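Local coordinates for thiosulfate sulfurtransferase TUM1 (Saccharomyces cerevisiae, PDB 3UTN), which transfers persulfide sulfur from NFS1 to UBA4 in the pathway that 2-thiolates the wobble uridine of tRNAs, at residues 235-239 against 240-244; 52-55 against 56-59. All blocks are in the same frame, centred on the assembly; numbering follows the deposited sequence.

Interaction 1: 235-239 against 240-244; sequences QPLPY and GSLLD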
loop_
_atom_site.group_PDB
_atom_site.type_symbol
_atom_site.label_atom_id
_atom_site.label_comp_id
_atom_site.label_asym_id
_atom_site.label_seq_id
_atom_site.Cartn_x
_atom_site.Cartn_y
_atom_site.Cartn_z
ATOM N N GLN A 235 -5.159 -0.335 -16.728
ATOM C CA GLN A 235 -3.918 -0.430 -17.448
ATOM C C GLN A 235 -2.930 -1.087 -16.526
ATOM O O GLN A 235 -3.037 -0.941 -15.307
ATOM C CB GLN A 235 -3.426 0.954 -17.808
ATOM C CG GLN A 235 -4.391 1.752 -18.650
ATOM C CD GLN A 235 -3.897 3.159 -18.811
ATOM O OE1 GLN A 235 -2.979 3.399 -19.572
ATOM N NE2 GLN A 235 -4.478 4.089 -18.069
ATOM N N PRO A 236 -1.970 -1.825 -17.097
ATOM C CA PRO A 236 -1.014 -2.462 -16.225
ATOM C C PRO A 236 -0.008 -1.443 -15.735
ATOM O O PRO A 236 0.618 -0.737 -16.527
ATOM C CB PRO A 236 -0.342 -3.481 -17.135
ATOM C CG PRO A 236 -0.396 -2.854 -18.486
ATOM C CD PRO A 236 -1.658 -2.047 -18.523
ATOM N N LEU A 237 0.116 -1.342 -14.425
ATOM C CA LEU A 237 1.202 -0.586 -13.854
ATOM C C LEU A 237 1.773 -1.457 -12.751
ATOM O O LEU A 237 1.533 -1.205 -11.577
ATOM C CB LEU A 237 0.715 0.767 -13.344
ATOM C CG LEU A 237 1.781 1.843 -13.130
ATOM C CD1 LEU A 237 2.640 2.041 -14.375
ATOM C CD2 LEU A 237 1.105 3.145 -12.747
ATOM N N PRO A 238 2.505 -2.518 -13.136
ATOM C CA PRO A 238 3.056 -3.419 -12.142
ATOM C C PRO A 238 3.844 -2.604 -11.143
ATOM O O PRO A 238 4.686 -1.795 -11.528
ATOM C CB PRO A 238 3.954 -4.333 -12.967
ATOM C CG PRO A 238 3.266 -4.376 -14.288
ATOM C CD PRO A 238 2.854 -2.953 -14.499
ATOM N N TYR A 239 3.522 -2.777 -9.868
ATOM C CA TYR A 239 4.047 -1.906 -8.828
ATOM C C TYR A 239 5.567 -1.810 -8.856
ATOM O O TYR A 239 6.122 -0.750 -8.589
ATOM C CB TYR A 239 3.557 -2.361 -7.457
ATOM C CG TYR A 239 4.209 -3.614 -6.952
ATOM C CD1 TYR A 239 5.401 -3.556 -6.234
ATOM C CD2 TYR A 239 3.639 -4.862 -7.185
ATOM C CE1 TYR A 239 6.004 -4.702 -5.756
ATOM C CE2 TYR A 239 4.239 -6.015 -6.714
ATOM C CZ TYR A 239 5.418 -5.924 -6.000
ATOM O OH TYR A 239 6.022 -7.058 -5.527
ATOM N N GLY A 240 6.220 -2.922 -9.189
ATOM C CA GLY A 240 7.673 -2.995 -9.259
ATOM C C GLY A 240 8.249 -1.991 -10.233
ATOM O O GLY A 240 9.372 -1.524 -10.058
ATOM N N SER A 241 7.462 -1.639 -11.245
ATOM C CA SER A 241 7.882 -0.654 -12.235
ATOM C C SER A 241 8.031 0.726 -11.611
ATOM O O SER A 241 8.685 1.592 -12.169
ATOM C CB SER A 241 6.884 -0.592 -13.387
ATOM O OG SER A 241 5.685 0.057 -12.990
ATOM N N LEU A 242 7.414 0.927 -10.456
ATOM C CA LEU A 242 7.415 2.236 -9.830
ATOM C C LEU A 242 8.360 2.288 -8.642
ATOM O O LEU A 242 8.476 3.304 -7.971
ATOM C CB LEU A 242 5.990 2.637 -9.445
ATOM C CG LEU A 242 5.060 2.776 -10.651
ATOM C CD1 LEU A 242 3.707 3.284 -10.209
ATOM C CD2 LEU A 242 5.644 3.723 -11.686
ATOM N N LEU A 243 9.042 1.180 -8.395
ATOM C CA LEU A 243 10.009 1.111 -7.323
ATOM C C LEU A 243 11.369 0.902 -7.931
ATOM O O LEU A 243 11.488 0.279 -8.987
ATOM C CB LEU A 243 9.684 -0.046 -6.386
ATOM C CG LEU A 243 8.315 0.022 -5.711
ATOM C CD1 LEU A 243 8.122 -1.195 -4.827
ATOM C CD2 LEU A 243 8.188 1.303 -4.902
ATOM N N ASP A 244 12.398 1.420 -7.276
ATOM C CA ASP A 244 13.743 1.098 -7.701
ATOM C C ASP A 244 13.882 -0.425 -7.699
ATOM O O ASP A 244 13.503 -1.077 -6.724
ATOM C CB ASP A 244 14.786 1.743 -6.800
ATOM C CG ASP A 244 16.185 1.258 -7.108
ATOM O OD1 ASP A 244 16.871 1.901 -7.927
ATOM O OD2 ASP A 244 16.579 0.211 -6.556
#
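The carbonyl oxygen of P238 is gripped twice by S241, once by its side chain and once by its backbone. S241 OG donates to P238 O over 2.6 Å, close to the C=O direction (157°) and tilted little from the carbonyl plane. S241 N reaches P238 O at 2.8 Å from well above that plane. The hydroxyl can do this because OG sits between the backbone N and the carbonyl carbon (chi1 73°), which turns it back onto the carbonyl of P238, three residues earlier. The next carbonyl repeats the i to i+3 pattern, with L242 N bonded to Y239 O at 2.8 Å. A short 3-10 turn through Y239 to L242 results, and P238 stands just before it. The turn follows strand 234-236, an outermost strand of the parallel sheet in the catalytic rhodanese domain, on the way to helix 255-267. Two apolar contacts accompany the turn. L237 and L242 cross at about a right angle, and L237 CD2 meets L242 CD1 at 3.6 Å. Both side chains also touch A264 of helix 255-267, and L242 further meets A294 of helix 286-297. L243 CD1 comes to the Y239 ring at its edge, in plane, 3.9 Å from Y239 CD1. The Y239 side chain touches S287, I290 and I291 of helix 286-297. That helix follows the catalytic C282, whose side chain is about 6 Å from that of Y239.

Interaction 2: 52-55 against 56-59; sequences ATWY and LPSW
The backbone runs extended through W54 and Y55, then bends at P57 into a short 3-10 turn, where W59 N bonds to L56 O at 2.7 Å. The turn brings W59 back beside Y55. These two side chains cross at about a right angle, with Y55 CD1 3.5 Å from W59 CE3. Y55 CG lies at the edge of the indole, in its plane, while L56 CB covers one indole face, 3.6 Å above the ring. T53 CG2 lies over one face of the Y55 ring, toward the rim, and Y55 OH is hydrogen-bonded to D66 OD2. In W54, CG is anti to the backbone N (chi1 176°), which carries the indole alongside the chain to L56 and P57. L56 CD2 meets the outer rim of the six-membered ring, 3.5 Å from W54 CZ3 and also close to W54 CH2, and L56 N lies over one face of the indole. P57 CD is a looser neighbour, 4.2 Å from W54 CZ2. Beyond the segments, H93 meets W54 edge-to-face, and the rings of W59 and F125 meet with planes at about 40°. The contact across the segments is apolar, with no hydrogen bond between them. It belongs to the loop that follows strand 47-51 and leads to helix 63-69 in the first rhodanese domain, which has the parallel sheet of the rhodanese fold but lacks the catalytic cysteine.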
loop_
_atom_site.group_PDB
_atom_site.type_symbol
_atom_site.label_atom_id
_atom_site.label_comp_id
_atom_site.label_asym_id
_atom_site.label_seq_id
_atom_site.Cartn_x
_atom_site.Cartn_y
_atom_site.Cartn_z
ATOM N N ALA A 52 5.166 -2.919 8.769
ATOM C CA ALA A 52 3.975 -3.441 8.138
ATOM C C ALA A 52 4.359 -4.612 7.272
ATOM O O ALA A 52 3.630 -4.995 6.357
ATOM C CB ALA A 52 3.314 -2.366 7.313
ATOM N N THR A 53 5.512 -5.187 7.574
ATOM C CA THR A 53 6.030 -6.267 6.776
ATOM C C THR A 53 4.969 -7.315 6.626
ATOM O O THR A 53 4.327 -7.742 7.584
ATOM C CB THR A 53 7.292 -6.877 7.371
ATOM O OG1 THR A 53 8.323 -5.897 7.342
ATOM C CG2 THR A 53 7.736 -8.063 6.555
ATOM N N TRP A 54 4.764 -7.679 5.382
ATOM C CA TRP A 54 3.845 -8.711 5.058
ATOM C C TRP A 54 4.469 -9.373 3.885
ATOM O O TRP A 54 5.001 -8.711 3.000
ATOM C CB TRP A 54 2.501 -8.108 4.719
ATOM C CG TRP A 54 1.516 -9.139 4.283
ATOM C CD1 TRP A 54 0.612 -9.838 5.070
ATOM C CD2 TRP A 54 1.319 -9.638 2.931
ATOM N NE1 TRP A 54 -0.116 -10.709 4.310
ATOM C CE2 TRP A 54 0.260 -10.640 3.017
ATOM C CE3 TRP A 54 1.891 -9.360 1.693
ATOM C CZ2 TRP A 54 -0.193 -11.328 1.902
ATOM C CZ3 TRP A 54 1.424 -10.058 0.579
ATOM C CH2 TRP A 54 0.405 -11.016 0.682
ATOM N N TYR A 55 4.421 -10.692 3.884
ATOM C CA TYR A 55 5.088 -11.461 2.867
ATOM C C TYR A 55 4.081 -12.231 2.066
ATOM O O TYR A 55 3.038 -12.603 2.579
ATOM C CB TYR A 55 6.033 -12.445 3.522
ATOM C CG TYR A 55 7.155 -11.795 4.270
ATOM C CD1 TYR A 55 7.975 -10.859 3.650
ATOM C CD2 TYR A 55 7.423 -12.142 5.583
ATOM C CE1 TYR A 55 9.029 -10.277 4.327
ATOM C CE2 TYR A 55 8.474 -11.569 6.268
ATOM C CZ TYR A 55 9.272 -10.641 5.632
ATOM O OH TYR A 55 10.303 -10.066 6.303
ATOM N N LEU A 56 4.395 -12.456 0.798
ATOM C CA LEU A 56 3.658 -13.434 0.035
ATOM C C LEU A 56 3.916 -14.756 0.718
ATOM O O LEU A 56 5.069 -15.087 0.984
ATOM C CB LEU A 56 4.154 -13.479 -1.404
ATOM C CG LEU A 56 3.859 -12.251 -2.256
ATOM C CD1 LEU A 56 4.346 -12.495 -3.675
ATOM C CD2 LEU A 56 2.372 -11.931 -2.242
ATOM N N PRO A 57 2.843 -15.493 1.053
ATOM C CA PRO A 57 3.002 -16.819 1.640
ATOM C C PRO A 57 3.961 -17.685 0.840
ATOM O O PRO A 57 4.673 -18.500 1.421
ATOM C CB PRO A 57 1.587 -17.384 1.589
ATOM C CG PRO A 57 0.732 -16.179 1.781
ATOM C CD PRO A 57 1.429 -15.069 1.041
ATOM N N SER A 58 4.003 -17.484 -0.477
ATOM C CA SER A 58 4.941 -18.201 -1.340
ATOM C C SER A 58 6.391 -18.037 -0.880
ATOM O O SER A 58 7.216 -18.916 -1.104
ATOM C CB SER A 58 4.801 -17.739 -2.794
ATOM O OG SER A 58 5.087 -16.356 -2.919
ATOM N N TRP A 59 6.697 -16.916 -0.234
ATOM C CA TRP A 59 8.061 -16.655 0.220
ATOM C C TRP A 59 8.468 -17.451 1.420
ATOM O O TRP A 59 9.653 -17.500 1.753
ATOM C CB TRP A 59 8.268 -15.177 0.507
ATOM C CG TRP A 59 8.050 -14.293 -0.689
ATOM C CD1 TRP A 59 8.108 -14.647 -2.035
ATOM C CD2 TRP A 59 7.758 -12.859 -0.683
ATOM N NE1 TRP A 59 7.860 -13.564 -2.834
ATOM C CE2 TRP A 59 7.646 -12.457 -2.088
ATOM C CE3 TRP A 59 7.583 -11.903 0.307
ATOM C CZ2 TRP A 59 7.369 -11.150 -2.458
ATOM C CZ3 TRP A 59 7.298 -10.590 -0.080
ATOM C CH2 TRP A 59 7.197 -10.224 -1.427
#

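Interaction 1 lies in the second rhodanese domain and interaction 2 in the first. Each sits in a connection that leaves a strand of its own five-stranded parallel sheet: 234-236 at an outer position for interaction 1, 47-51 in the interior for interaction 2. Their centres are 18 Å apart. The nearest atoms come to about 5 Å but do not touch. Both have an aromatic side chain near the persulfide-forming C282. The side chain of Y239 is about 6 Å from that of C282, and the side chain of W54 about 9 Å. The catalytic cysteine is thus approached from both domains, more closely by Y239 than by W54, although only the second domain supplies it.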